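Beta-1,3-xylanase (Alcaligenes sp., PDB 2COV) probably anchors the xylanase to its polysaccharide substrate through a family 31 carbohydrate-binding module with affinity for beta-1,3-xylan. Local coordinates at residues N37-L46 with A54-V62. Numbering follows the deposited sequence.
Sequences NYVCLNDYCL and AFRKTFNAV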
ATOM      1  N   ASN A  37      -1.925 -14.248  -9.832  1.00 10.92           N
ATOM      2  CA  ASN A  37      -0.929 -14.369  -8.758  1.00 10.77           C
ATOM      3  C   ASN A  37       0.335 -13.676  -9.166  1.00 10.74           C
ATOM      4  O   ASN A  37       0.684 -13.663 -10.350  1.00 12.00           O
ATOM      5  CB  ASN A  37      -0.659 -15.851  -8.414  1.00 11.97           C
ATOM      6  CG  ASN A  37       0.288 -16.519  -9.401  1.00 12.03           C
ATOM      7  OD1 ASN A  37       1.485 -16.571  -9.138  1.00 12.96           O
ATOM      8  ND2 ASN A  37      -0.239 -16.989 -10.558  1.00 11.75           N
ATOM      9  N   TYR A  38       1.046 -13.139  -8.189  1.00 10.44           N
ATOM     10  CA  TYR A  38       2.370 -12.562  -8.410  1.00 10.94           C
ATOM     11  C   TYR A  38       3.350 -13.132  -7.412  1.00 10.85           C
ATOM     12  O   TYR A  38       3.033 -13.260  -6.246  1.00 10.92           O
ATOM     13  CB  TYR A  38       2.381 -11.042  -8.314  1.00 12.92           C
ATOM     14  CG  TYR A  38       1.666 -10.351  -9.453  1.00 13.22           C
ATOM     15  CD1 TYR A  38       0.322 -10.119  -9.410  1.00 14.28           C
ATOM     16  CD2 TYR A  38       2.356  -9.954 -10.578  1.00 13.51           C
ATOM     17  CE1 TYR A  38      -0.349  -9.571 -10.486  1.00 15.14           C
ATOM     18  CE2 TYR A  38       1.740  -9.390 -11.637  1.00 12.35           C
ATOM     19  CZ  TYR A  38       0.387  -9.227 -11.611  1.00 14.38           C
ATOM     20  OH  TYR A  38      -0.276  -8.674 -12.686  1.00 17.10           O
ATOM     21  N   VAL A  39       4.539 -13.408  -7.929  1.00 11.04           N
ATOM     22  CA  VAL A  39       5.684 -13.746  -7.122  1.00 11.82           C
ATOM     23  C   VAL A  39       6.661 -12.590  -7.269  1.00 11.22           C
ATOM     24  O   VAL A  39       6.908 -12.137  -8.357  1.00 11.85           O
ATOM     25  CB  VAL A  39       6.273 -15.063  -7.658  1.00 13.82           C
ATOM     26  CG1 VAL A  39       7.431 -15.420  -6.854  1.00 13.92           C
ATOM     27  CG2 VAL A  39       5.221 -16.193  -7.654  1.00 14.00           C
ATOM     28  N   CYS A  40       7.264 -12.168  -6.158  1.00 11.52           N
ATOM     29  CA  CYS A  40       8.138 -10.983  -6.181  1.00 11.62           C
ATOM     30  C   CYS A  40       9.392 -11.216  -5.366  1.00 12.43           C
ATOM     31  O   CYS A  40       9.398 -11.943  -4.351  1.00 11.56           O
ATOM     32  CB  CYS A  40       7.454  -9.745  -5.587  1.00 13.74           C
ATOM     33  SG  CYS A  40       5.700  -9.581  -5.958  1.00 14.38           S
ATOM     34  N   LEU A  41      10.442 -10.533  -5.812  1.00 11.14           N
ATOM     35  CA  LEU A  41      11.719 -10.492  -5.080  1.00 11.67           C
ATOM     36  C   LEU A  41      12.050  -9.014  -4.924  1.00 12.25           C
ATOM     37  O   LEU A  41      12.185  -8.291  -5.916  1.00 12.71           O
ATOM     38  CB  LEU A  41      12.831 -11.166  -5.926  1.00 12.68           C
ATOM     39  CG  LEU A  41      14.125 -11.390  -5.205  1.00 13.51           C
ATOM     40  CD1 LEU A  41      13.995 -12.526  -4.247  1.00 15.31           C
ATOM     41  CD2 LEU A  41      15.314 -11.653  -6.185  1.00 14.66           C
ATOM     42  N   ASN A  42      12.173  -8.571  -3.688  1.00 12.18           N
ATOM     43  CA  ASN A  42      12.393  -7.175  -3.423  1.00 12.65           C
ATOM     44  C   ASN A  42      11.412  -6.258  -4.141  1.00 12.77           C
ATOM     45  O   ASN A  42      11.752  -5.141  -4.627  1.00 14.46           O
ATOM     46  CB  ASN A  42      13.844  -6.716  -3.725  1.00 13.34           C
ATOM     47  CG  ASN A  42      14.857  -7.200  -2.738  1.00 14.38           C
ATOM     48  OD1 ASN A  42      14.513  -7.799  -1.693  1.00 15.46           O
ATOM     49  ND2 ASN A  42      16.120  -6.986  -3.031  1.00 15.81           N
ATOM     50  N   ASP A  43      10.142  -6.670  -4.159  1.00 12.52           N
ATOM     51  CA  ASP A  43       9.057  -5.887  -4.733  1.00 13.45           C
ATOM     52  C   ASP A  43       9.107  -5.720  -6.256  1.00 13.27           C
ATOM     53  O   ASP A  43       8.402  -4.898  -6.828  1.00 15.32           O
ATOM     54  CB  ASP A  43       8.874  -4.476  -4.063  1.00 15.71           C
ATOM     55  CG  ASP A  43       9.007  -4.523  -2.577  1.00 19.13           C
ATOM     56  OD1 ASP A  43       9.990  -3.942  -1.993  1.00 21.07           O
ATOM     57  OD2 ASP A  43       8.149  -5.196  -1.960  1.00 20.22           O
ATOM     58  N   TYR A  44       9.946  -6.521  -6.921  1.00 13.14           N
ATOM     59  CA  TYR A  44       9.920  -6.690  -8.388  1.00 12.03           C
ATOM     60  C   TYR A  44       9.049  -7.927  -8.625  1.00 11.76           C
ATOM     61  O   TYR A  44       9.426  -8.997  -8.177  1.00 12.59           O
ATOM     62  CB  TYR A  44      11.332  -6.884  -8.908  1.00 13.28           C
ATOM     63  CG  TYR A  44      11.370  -7.155 -10.378  1.00 13.11           C
ATOM     64  CD1 TYR A  44      11.408  -6.124 -11.276  1.00 13.98           C
ATOM     65  CD2 TYR A  44      11.392  -8.445 -10.856  1.00 14.48           C
ATOM     66  CE1 TYR A  44      11.444  -6.400 -12.635  1.00 14.85           C
ATOM     67  CE2 TYR A  44      11.428  -8.678 -12.242  1.00 14.84           C
ATOM     68  CZ  TYR A  44      11.414  -7.662 -13.103  1.00 14.96           C
ATOM     69  OH  TYR A  44      11.467  -7.900 -14.471  1.00 16.73           O
ATOM     70  N   CYS A  45       7.890  -7.691  -9.210  1.00 12.17           N
ATOM     71  CA  CYS A  45       6.830  -8.726  -9.265  1.00 12.34           C
ATOM     72  C   CYS A  45       6.577  -9.214 -10.656  1.00 11.34           C
ATOM     73  O   CYS A  45       6.512  -8.431 -11.593  1.00 14.49           O
ATOM     74  CB  CYS A  45       5.530  -8.144  -8.727  1.00 13.92           C
ATOM     75  SG  CYS A  45       5.620  -7.670  -6.927  1.00 16.66           S
ATOM     76  N   LEU A  46       6.361 -10.538 -10.754  1.00 12.40           N
ATOM     77  CA  LEU A  46       6.003 -11.230 -12.002  1.00 14.16           C
ATOM     78  C   LEU A  46       4.893 -12.149 -11.770  1.00 13.05           C
ATOM     79  O   LEU A  46       4.778 -12.729 -10.740  1.00 12.40           O
ATOM     80  CB  LEU A  46       7.213 -12.021 -12.515  1.00 15.65           C
ATOM     81  CG  LEU A  46       8.489 -11.297 -12.786  1.00 18.70           C
ATOM     82  CD1 LEU A  46       9.714 -12.229 -12.991  1.00 20.70           C
ATOM     83  CD2 LEU A  46       8.234 -10.490 -14.064  1.00 19.68           C
ATOM     84  N   ALA A  54       2.862 -25.674  -7.042  1.00 12.16           N
ATOM     85  CA  ALA A  54       3.308 -24.417  -6.490  1.00 11.76           C
ATOM     86  C   ALA A  54       3.271 -23.361  -7.576  1.00 11.46           C
ATOM     87  O   ALA A  54       3.514 -23.636  -8.768  1.00 13.56           O
ATOM     88  CB  ALA A  54       4.737 -24.552  -5.936  1.00 12.86           C
ATOM     89  N   PHE A  55       3.086 -22.141  -7.127  1.00 11.69           N
ATOM     90  CA  PHE A  55       3.224 -20.951  -7.933  1.00 11.45           C
ATOM     91  C   PHE A  55       4.653 -20.512  -7.890  1.00 11.81           C
ATOM     92  O   PHE A  55       5.162 -20.366  -6.783  1.00 12.90           O
ATOM     93  CB  PHE A  55       2.316 -19.841  -7.437  1.00 12.34           C
ATOM     94  CG  PHE A  55       0.831 -20.188  -7.530  1.00 12.05           C
ATOM     95  CD1 PHE A  55       0.190 -20.766  -6.476  1.00 13.44           C
ATOM     96  CD2 PHE A  55       0.131 -19.878  -8.673  1.00 13.94           C
ATOM     97  CE1 PHE A  55      -1.168 -21.074  -6.562  1.00 14.07           C
ATOM     98  CE2 PHE A  55      -1.235 -20.214  -8.789  1.00 15.12           C
ATOM     99  CZ  PHE A  55      -1.846 -20.780  -7.717  1.00 15.37           C
ATOM    100  N   ARG A  56       5.316 -20.244  -9.019  1.00 12.12           N
ATOM    101  CA  ARG A  56       6.745 -20.111  -9.012  1.00 12.95           C
ATOM    102  C   ARG A  56       7.254 -19.172 -10.086  1.00 12.35           C
ATOM    103  O   ARG A  56       6.626 -19.074 -11.156  1.00 13.27           O
ATOM    104  CB  ARG A  56       7.394 -21.424  -9.117  1.00 16.26           C
ATOM    105  CG  ARG A  56       7.107 -22.285 -10.234  1.00 18.50           C
ATOM    106  CD  ARG A  56       7.649 -23.948  -9.870  1.00 18.53           C
ATOM    107  NE  ARG A  56       6.921 -25.048  -9.288  1.00 26.41           N
ATOM    108  CZ  ARG A  56       7.546 -25.820  -8.449  1.00 21.75           C
ATOM    109  NH1 ARG A  56       6.955 -26.821  -7.896  1.00 26.90           N
ATOM    110  NH2 ARG A  56       8.859 -25.505  -8.045  1.00 25.35           N
ATOM    111  N   LYS A  57       8.355 -18.455  -9.808  1.00 12.79           N
ATOM    112  CA  LYS A  57       9.006 -17.639 -10.788  1.00 12.92           C
ATOM    113  C   LYS A  57      10.474 -17.479 -10.408  1.00 12.59           C
ATOM    114  O   LYS A  57      10.808 -17.528  -9.235  1.00 12.92           O
ATOM    115  CB  LYS A  57       8.345 -16.256 -10.936  1.00 16.02           C
ATOM    116  CG  LYS A  57       8.501 -15.602 -12.350  1.00 19.60           C
ATOM    117  CD  LYS A  57       7.698 -16.340 -13.379  1.00 22.39           C
ATOM    118  CE  LYS A  57       7.917 -15.707 -14.764  1.00 26.72           C
ATOM    119  NZ  LYS A  57       7.544 -16.516 -15.879  1.00 28.47           N
ATOM    120  N   THR A  58      11.336 -17.299 -11.408  1.00 13.43           N
ATOM    121  CA  THR A  58      12.765 -17.109 -11.203  1.00 13.95           C
ATOM    122  C   THR A  58      13.195 -15.667 -11.445  1.00 13.26           C
ATOM    123  O   THR A  58      12.631 -14.928 -12.276  1.00 15.14           O
ATOM    124  CB  THR A  58      13.548 -18.090 -12.112  1.00 16.19           C
ATOM    125  OG1 THR A  58      13.133 -19.456 -11.800  1.00 18.33           O
ATOM    126  CG2 THR A  58      15.010 -17.928 -11.998  1.00 19.99           C
ATOM    127  N   PHE A  59      14.241 -15.263 -10.707  1.00 13.20           N
ATOM    128  CA  PHE A  59      14.760 -13.904 -10.677  1.00 13.16           C
ATOM    129  C   PHE A  59      16.271 -13.944 -10.600  1.00 13.50           C
ATOM    130  O   PHE A  59      16.852 -14.913 -10.146  1.00 14.07           O
ATOM    131  CB  PHE A  59      14.290 -13.221  -9.368  1.00 13.46           C
ATOM    132  CG  PHE A  59      12.792 -13.149  -9.216  1.00 13.30           C
ATOM    133  CD1 PHE A  59      12.105 -14.192  -8.673  1.00 12.87           C
ATOM    134  CD2 PHE A  59      12.104 -12.057  -9.619  1.00 14.20           C
ATOM    135  CE1 PHE A  59      10.723 -14.138  -8.564  1.00 13.04           C
ATOM    136  CE2 PHE A  59      10.741 -11.969  -9.467  1.00 14.72           C
ATOM    137  CZ  PHE A  59      10.058 -13.030  -8.948  1.00 13.79           C
ATOM    138  N   ASN A  60      16.893 -12.851 -11.014  1.00 14.33           N
ATOM    139  CA  ASN A  60      18.319 -12.655 -10.759  1.00 15.14           C
ATOM    140  C   ASN A  60      18.537 -12.498  -9.259  1.00 14.90           C
ATOM    141  O   ASN A  60      17.733 -11.820  -8.600  1.00 16.13           O
ATOM    142  CB  ASN A  60      18.824 -11.395 -11.452  1.00 14.87           C
ATOM    143  CG  ASN A  60      18.655 -11.425 -12.950  1.00 16.00           C
ATOM    144  OD1 ASN A  60      18.927 -12.425 -13.627  1.00 20.88           O
ATOM    145  ND2 ASN A  60      18.209 -10.300 -13.469  1.00 17.55           N
ATOM    146  N   ALA A  61      19.604 -13.030  -8.730  1.00 14.66           N
ATOM    147  CA  ALA A  61      19.956 -12.856  -7.317  1.00 15.71           C
ATOM    148  C   ALA A  61      21.437 -13.082  -7.117  1.00 16.36           C
ATOM    149  O   ALA A  61      22.145 -13.583  -7.997  1.00 17.37           O
ATOM    150  CB  ALA A  61      19.157 -13.805  -6.432  1.00 16.43           C
ATOM    151  N   VAL A  62      21.908 -12.784  -5.916  1.00 16.44           N
ATOM    152  CA  VAL A  62      23.332 -12.934  -5.560  1.00 17.56           C
ATOM    153  C   VAL A  62      23.399 -13.744  -4.279  1.00 16.27           C
ATOM    154  O   VAL A  62      22.779 -13.387  -3.292  1.00 17.22           O
ATOM    155  CB  VAL A  62      23.981 -11.578  -5.357  1.00 17.33           C
ATOM    156  CG1 VAL A  62      25.420 -11.723  -4.834  1.00 17.73           C
ATOM    157  CG2 VAL A  62      23.945 -10.821  -6.630  1.00 19.05           C
TER
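Strands 37-41 and 54-60 run roughly the same way, their axes 40° apart and 7.1 Å from each other at the closest, with Val39 set against Lys57 and Leu41 against Phe59. Strand 44-46, joined to 37-41 by a type I' turn from Leu41 to Tyr44 and paired antiparallel with it, completes the surface that faces 54-60. Phe59 is the centre of the contact. With CG anti to its carbonyl carbon (chi1 -60°), its ring reaches into the hairpin, where Leu41 CB lies over one face, 4.0 Å from the ring centroid in a CH-pi contact. Val39 O sits in the plane at the ring edge, 3.3 Å from Phe59 CZ. Tyr44 meets the same ring edge to edge, its CD2 3.8 Å from Phe59 CE2, while Leu46, whose side chain points back toward Phe59, brings CD1 to the same carbon obliquely. Leu41 CD2 passes on to Phe59 CB and the carbonyl oxygen of Asn60. Farther along, Leu46 CD1 rests 3.6 Å from Lys57 CG, on the aliphatic part of a lysine whose bend at chi2 leads its amine away. At the other end the Asn37 amide lies against the Phe55 ring, Asn37 CG 3.4 Å from Phe55 CD2, with amide and ring planes 53° apart; Asn37 ND2 is hydrogen-bonded to Gly48 O. Cys40 and Cys45 form a disulfide on the hairpin side turned from Phe59. Thus the join within this all-beta, immunoglobulin-like module is made by van der Waals and ring contacts, mostly between apolar groups: Val39 O and Tyr44 O already accept Leu46 N and Leu41 N, so Phe59 can lie against them without leaving either oxygen without a donor.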